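Local structure of cupin 2, conserved barrel domain protein (Shewanella frigidimarina, 2PFW) at residues Thr14-Ile19 against Lys24-Gly29; Glu64-Val69 against Ile73-Ala78. The protein is of unknown function but has the conserved barrel of an RmlC-like cupin and probably resembles the KdgF-type cupins. All coordinates share one frame; numbering follows the deposited sequence.

Interaction 1 of 2, residues Thr14-Ile19 against Lys24-Gly29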
loop_
_atom_site.group_PDB
_atom_site.type_symbol
_atom_site.label_atom_id
_atom_site.label_comp_id
_atom_site.label_asym_id
_atom_site.label_seq_id
_atom_site.Cartn_x
_atom_site.Cartn_y
_atom_site.Cartn_z
ATOM N N THR A 14 5.158 -4.570 -15.489
ATOM C CA THR A 14 4.331 -3.370 -15.552
ATOM C C THR A 14 5.191 -2.150 -15.881
ATOM O O THR A 14 6.240 -1.942 -15.266
ATOM C CB THR A 14 3.574 -3.049 -14.253
ATOM O OG1 THR A 14 2.962 -4.201 -13.666
ATOM C CG2 THR A 14 2.443 -2.076 -14.588
ATOM N N GLU A 15 4.772 -1.331 -16.841
ATOM C CA GLU A 15 5.613 -0.205 -17.236
ATOM C C GLU A 15 5.862 0.721 -16.043
ATOM O O GLU A 15 4.969 1.004 -15.245
ATOM C CB GLU A 15 5.019 0.586 -18.398
ATOM C CG GLU A 15 5.761 1.864 -18.757
ATOM C CD GLU A 15 6.960 1.658 -19.661
ATOM O OE1 GLU A 15 7.732 0.708 -19.402
ATOM O OE2 GLU A 15 7.139 2.435 -20.623
ATOM N N ILE A 16 7.100 1.191 -15.929
ATOM C CA ILE A 16 7.431 2.293 -15.023
ATOM C C ILE A 16 7.420 3.594 -15.823
ATOM O O ILE A 16 8.162 3.744 -16.792
ATOM C CB ILE A 16 8.772 2.052 -14.324
ATOM C CG1 ILE A 16 8.786 0.767 -13.482
ATOM C CG2 ILE A 16 9.177 3.254 -13.487
ATOM C CD1 ILE A 16 10.146 0.123 -13.331
ATOM N N GLU A 17 6.546 4.509 -15.424
ATOM C CA GLU A 17 6.195 5.683 -16.214
ATOM C C GLU A 17 6.894 6.926 -15.674
ATOM O O GLU A 17 6.753 7.286 -14.504
ATOM C CB GLU A 17 4.678 5.871 -16.228
ATOM C CG GLU A 17 4.217 7.050 -17.067
ATOM C CD GLU A 17 2.713 7.084 -17.266
ATOM O OE1 GLU A 17 1.981 6.401 -16.516
ATOM O OE2 GLU A 17 2.259 7.804 -18.185
ATOM N N ASP A 18 7.675 7.580 -16.527
ATOM C CA ASP A 18 8.309 8.849 -16.195
ATOM C C ASP A 18 7.268 9.964 -16.187
ATOM O O ASP A 18 6.748 10.341 -17.235
ATOM C CB ASP A 18 9.426 9.173 -17.188
ATOM C CG ASP A 18 9.914 10.605 -17.068
ATOM O OD1 ASP A 18 9.790 11.169 -15.958
ATOM O OD2 ASP A 18 10.408 11.154 -18.072
ATOM N N ILE A 19 6.968 10.491 -15.010
ATOM C CA ILE A 19 5.954 11.534 -14.875
ATOM C C ILE A 19 6.588 12.884 -14.566
ATOM O O ILE A 19 5.913 13.785 -14.070
ATOM C CB ILE A 19 4.954 11.171 -13.761
ATOM C CG1 ILE A 19 5.629 10.963 -12.409
ATOM C CG2 ILE A 19 4.130 9.963 -14.175
ATOM C CD1 ILE A 19 4.716 11.059 -11.214
ATOM N N LYS A 24 9.045 8.710 -10.829
ATOM C CA LYS A 24 8.648 7.592 -11.681
ATOM C C LYS A 24 7.522 6.811 -11.009
ATOM O O LYS A 24 7.569 6.604 -9.797
ATOM C CB LYS A 24 9.821 6.668 -11.970
ATOM C CG LYS A 24 10.845 7.199 -12.960
ATOM C CD LYS A 24 11.919 6.171 -13.254
ATOM C CE LYS A 24 13.310 6.605 -12.818
ATOM N NZ LYS A 24 13.687 6.026 -11.493
ATOM N N ARG A 25 6.512 6.394 -11.765
ATOM C CA ARG A 25 5.319 5.815 -11.148
ATOM C C ARG A 25 4.981 4.454 -11.757
ATOM O O ARG A 25 5.034 4.301 -12.978
ATOM C CB ARG A 25 4.118 6.754 -11.296
ATOM C CG ARG A 25 2.853 6.276 -10.605
ATOM C CD ARG A 25 1.797 7.372 -10.523
ATOM N NE ARG A 25 1.316 7.729 -11.848
ATOM C CZ ARG A 25 0.945 8.909 -12.305
ATOM N NH1 ARG A 25 0.971 9.993 -11.544
ATOM N NH2 ARG A 25 0.534 9.024 -13.565
ATOM N N GLN A 26 4.637 3.494 -10.905
ATOM C CA GLN A 26 4.173 2.192 -11.370
ATOM C C GLN A 26 2.851 1.797 -10.716
ATOM O O GLN A 26 2.719 1.811 -9.495
ATOM C CB GLN A 26 5.203 1.099 -11.087
ATOM C CG GLN A 26 4.891 -0.233 -11.764
ATOM C CD GLN A 26 5.845 -1.314 -11.293
ATOM O OE1 GLN A 26 5.970 -1.516 -10.087
ATOM N NE2 GLN A 26 6.500 -1.983 -12.230
HETATM N N MSE A 27 1.877 1.435 -11.541
HETATM C CA MSE A 27 0.607 0.907 -11.044
HETATM C C MSE A 27 0.771 -0.440 -10.363
HETATM O O MSE A 27 1.321 -1.291 -10.988
HETATM C CB MSE A 27 -0.401 0.795 -12.204
HETATM C CG MSE A 27 -1.818 0.442 -11.722
HETATM SE SE MSE A 27 -2.580 1.799 -10.516
HETATM C CE MSE A 27 -2.274 3.218 -11.700
ATOM N N LEU A 28 0.298 -0.576 -9.133
ATOM C CA LEU A 28 0.309 -1.864 -8.449
ATOM C C LEU A 28 -1.042 -2.569 -8.556
ATOM O O LEU A 28 -1.120 -3.798 -8.584
ATOM C CB LEU A 28 0.661 -1.689 -6.974
ATOM C CG LEU A 28 2.011 -1.007 -6.708
ATOM C CD1 LEU A 28 2.257 -0.880 -5.219
ATOM C CD2 LEU A 28 3.129 -1.775 -7.393
ATOM N N GLY A 29 -2.117 -1.788 -8.601
ATOM C CA GLY A 29 -3.450 -2.345 -8.797
ATOM C C GLY A 29 -4.516 -1.315 -8.471
ATOM O O GLY A 29 -4.311 -0.484 -7.584
HETATM O O HOH W 1 3.114 -3.613 -11.064
HETATM O O HOH W 2 2.244 1.713 -14.673
HETATM O O HOH W 3 1.982 4.519 -14.642
#

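Interaction 2 of 2, residues Glu64-Val69 against Ile73-Ala78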
loop_
_atom_site.group_PDB
_atom_site.type_symbol
_atom_site.label_atom_id
_atom_site.label_comp_id
_atom_site.label_asym_id
_atom_site.label_seq_id
_atom_site.Cartn_x
_atom_site.Cartn_y
_atom_site.Cartn_z
ATOM N N GLU A 64 14.880 8.360 2.778
ATOM C CA GLU A 64 14.503 9.253 3.870
ATOM C C GLU A 64 13.514 10.292 3.333
ATOM O O GLU A 64 13.809 10.989 2.365
ATOM C CB GLU A 64 15.714 9.923 4.501
ATOM C CG GLU A 64 16.740 9.010 5.143
ATOM C CD GLU A 64 16.213 8.188 6.297
ATOM O OE1 GLU A 64 15.710 8.770 7.281
ATOM O OE2 GLU A 64 16.303 6.943 6.209
ATOM N N PHE A 65 12.342 10.354 3.955
ATOM C CA PHE A 65 11.280 11.229 3.463
ATOM C C PHE A 65 10.974 12.308 4.503
ATOM O O PHE A 65 10.624 11.987 5.636
ATOM C CB PHE A 65 10.015 10.438 3.121
ATOM C CG PHE A 65 10.134 9.765 1.760
ATOM C CD1 PHE A 65 10.754 8.532 1.641
ATOM C CD2 PHE A 65 9.631 10.375 0.627
ATOM C CE1 PHE A 65 10.866 7.933 0.401
ATOM C CE2 PHE A 65 9.737 9.781 -0.615
ATOM C CZ PHE A 65 10.358 8.549 -0.725
ATOM N N HIS A 66 11.130 13.560 4.090
ATOM C CA HIS A 66 10.653 14.710 4.844
ATOM C C HIS A 66 9.182 14.931 4.483
ATOM O O HIS A 66 8.902 15.401 3.381
ATOM C CB HIS A 66 11.458 15.971 4.544
ATOM C CG HIS A 66 12.853 15.973 5.080
ATOM N ND1 HIS A 66 13.807 15.081 4.647
ATOM C CD2 HIS A 66 13.473 16.752 6.001
ATOM C CE1 HIS A 66 14.948 15.303 5.276
ATOM N NE2 HIS A 66 14.769 16.315 6.107
ATOM N N VAL A 67 8.266 14.586 5.378
ATOM C CA VAL A 67 6.854 14.669 4.995
ATOM C C VAL A 67 6.117 15.726 5.814
ATOM O O VAL A 67 6.206 15.772 7.041
ATOM C CB VAL A 67 6.138 13.314 5.128
ATOM C CG1 VAL A 67 4.669 13.468 4.761
ATOM C CG2 VAL A 67 6.808 12.276 4.240
ATOM N N ASN A 68 5.382 16.587 5.107
ATOM C CA ASN A 68 4.497 17.541 5.770
ATOM C C ASN A 68 3.039 17.098 5.631
ATOM O O ASN A 68 2.572 16.986 4.496
ATOM C CB ASN A 68 4.671 18.949 5.195
ATOM C CG ASN A 68 3.987 19.988 6.072
ATOM O OD1 ASN A 68 3.014 19.695 6.769
ATOM N ND2 ASN A 68 4.504 21.214 6.049
ATOM N N VAL A 69 2.376 16.860 6.749
ATOM C CA VAL A 69 0.926 16.707 6.783
ATOM C C VAL A 69 0.298 17.730 7.732
ATOM O O VAL A 69 0.531 17.690 8.936
ATOM C CB VAL A 69 0.482 15.298 7.203
ATOM C CG1 VAL A 69 -1.039 15.218 7.219
ATOM C CG2 VAL A 69 1.050 14.247 6.262
ATOM N N ILE A 73 5.477 18.081 10.723
ATOM C CA ILE A 73 6.580 17.683 9.852
ATOM C C ILE A 73 7.412 16.585 10.509
ATOM O O ILE A 73 7.829 16.678 11.666
ATOM C CB ILE A 73 7.530 18.839 9.490
ATOM C CG1 ILE A 73 6.847 20.094 8.952
ATOM C CG2 ILE A 73 8.586 18.328 8.515
ATOM C CD1 ILE A 73 7.177 20.400 7.510
ATOM N N LYS A 74 7.659 15.500 9.771
ATOM C CA LYS A 74 8.476 14.427 10.344
ATOM C C LYS A 74 9.418 13.893 9.268
ATOM O O LYS A 74 9.105 13.941 8.079
ATOM C CB LYS A 74 7.627 13.315 10.949
ATOM C CG LYS A 74 6.398 13.699 11.733
ATOM C CD LYS A 74 6.407 13.345 13.197
ATOM C CE LYS A 74 5.521 14.248 14.032
ATOM N NZ LYS A 74 5.899 14.269 15.470
ATOM N N VAL A 75 10.581 13.392 9.683
ATOM C CA VAL A 75 11.442 12.654 8.763
ATOM C C VAL A 75 11.076 11.170 8.838
ATOM O O VAL A 75 11.066 10.623 9.938
ATOM C CB VAL A 75 12.928 12.844 9.094
ATOM C CG1 VAL A 75 13.787 12.086 8.096
ATOM C CG2 VAL A 75 13.266 14.327 9.114
ATOM N N LEU A 76 10.788 10.571 7.696
ATOM C CA LEU A 76 10.343 9.182 7.654
ATOM C C LEU A 76 11.368 8.320 6.914
ATOM O O LEU A 76 11.943 8.748 5.915
ATOM C CB LEU A 76 8.984 9.039 6.972
ATOM C CG LEU A 76 7.788 9.770 7.580
ATOM C CD1 LEU A 76 6.486 9.205 7.024
ATOM C CD2 LEU A 76 7.797 9.699 9.095
ATOM N N THR A 77 11.559 7.102 7.408
ATOM C CA THR A 77 12.429 6.131 6.743
ATOM C C THR A 77 11.675 4.836 6.464
ATOM O O THR A 77 10.481 4.718 6.762
ATOM C CB THR A 77 13.691 5.890 7.599
ATOM O OG1 THR A 77 14.631 5.094 6.872
ATOM C CG2 THR A 77 13.345 5.142 8.870
ATOM N N ALA A 78 12.365 3.868 5.878
ATOM C CA ALA A 78 11.790 2.585 5.505
ATOM C C ALA A 78 10.980 1.974 6.641
ATOM O O ALA A 78 11.422 1.909 7.790
ATOM C CB ALA A 78 12.891 1.633 5.055
#

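Interaction 1 of 2, residues Thr14-Ile19 against Lys24-Gly29
Arg25 meets Glu17 through its backbone and Ile19 through its guanidinium, a worked case of a barrel strand holding a short edge strand by both means. Within the hairpin of strands 17-18 and 23-31, Glu17 and Arg25 form an antiparallel hydrogen-bonded pair, with Glu17 N to Arg25 O and Arg25 N to Glu17 O both 2.9 Å. Arg25 CG lies anti to its backbone N (chi1 -176°) and the chain bends at chi3, which brings the guanidinium under Ile19: CG2 of Ile19 sits over one face, towards the rim, 3.8 Å from Arg25 CZ. Phe111 adds a cation-pi contact. Glu17 OE1 stays 4.2 Å from Arg25 NH2, beyond a salt bridge, and takes a hydrogen bond from a water.

On the face bearing Asp18, Lys24 uses its aliphatic part: its CB and CD rest against Ile16 CG2, the nearer, CB, at 3.8 Å, while the chain bends and carries the amine away.

Gln26, buried and extended, sends NE2 to Thr14 O over 3.0 Å. The carbonyl oxygen lies almost in the amide plane, whereas NE2 stands above the carbonyl plane of Thr14; NE2 also donates to Gly11 O. With an alanine here, Thr14 O and Gly11 O would probably both lose this donor, and the chain around Thr14 would be freer to shift. Beyond the paired residues waters take over, one linking Glu15 O to Met27 N and another Thr14 OG1 to Met27 O. The chemistry implies an edge joined by backbone, amide and water-bridged bonds together with aliphatic packing on Arg25 and Lys24, Glu17-Arg25 attraction probably adding little.

Interaction 2 of 2, residues Glu64-Val69 against Ile73-Ala78
This contact is an antiparallel beta hairpin, in which strand 65-69 pairs with strand 72-76 at one margin of the smaller, four-stranded sheet of the cupin barrel. Phe65 with Leu76 and Val67 with Lys74 are the hydrogen-bonded pairs; His66 with Val75 and Asn68 with Ile73 are the non-hydrogen-bonded ones. At Val67 the bond from its N to Lys74 O is 2.9 Å.

The two faces differ. Val67 and Leu76 point to the same one, where Val67 CG2 and Leu76 CD1 approach to 4.2 Å, and both side chains also pack on Phe82. Phe65 shares this face and meets Phe41 edge-to-face. Phe8 and Phe10 of the second subunit pack on Val67 and Leu76 respectively, so this apolar surface also serves the dimer.

The opposite face carries mixed pairs. Val75 CG2 lies over the His66 ring in a CH-pi contact, 4.1 Å from the ring centroid and offset toward the rim. At the turn end, Ile73 CD1 crosses Asn68 obliquely and rests against its amide end, 3.5 Å from Asn68 CG.

Where the strands give way to loop, Glu64 bends at chi2 (-62°) and its carboxylate comes alongside Thr77: OG1, anti to the backbone N of Thr77, donates to Glu64 OE2 over 2.6 Å, on the syn side but 30° out of the carboxylate plane.

In the fold
The two contacts are separate hairpins in series along the chain: interaction 1 closes before interaction 2 opens. They lie on opposite sides of the chain's centre, with their own centres about 22 Å apart and nearest atoms about 10 Å apart, so they do not touch. Interaction 1 belongs to the six-stranded sheet, in which 17-18 is one of the two outermost strands, and interaction 2 to the four-stranded one, in which 72-76 is one of the two. Within this chain, each thus lies at one margin of a different sheet of the cupin barrel. Both also reach the second subunit, Leu28 meeting its Tyr59 and Ser81, and Val69 its His7, which ties two separate parts of the fold to one dimer interface.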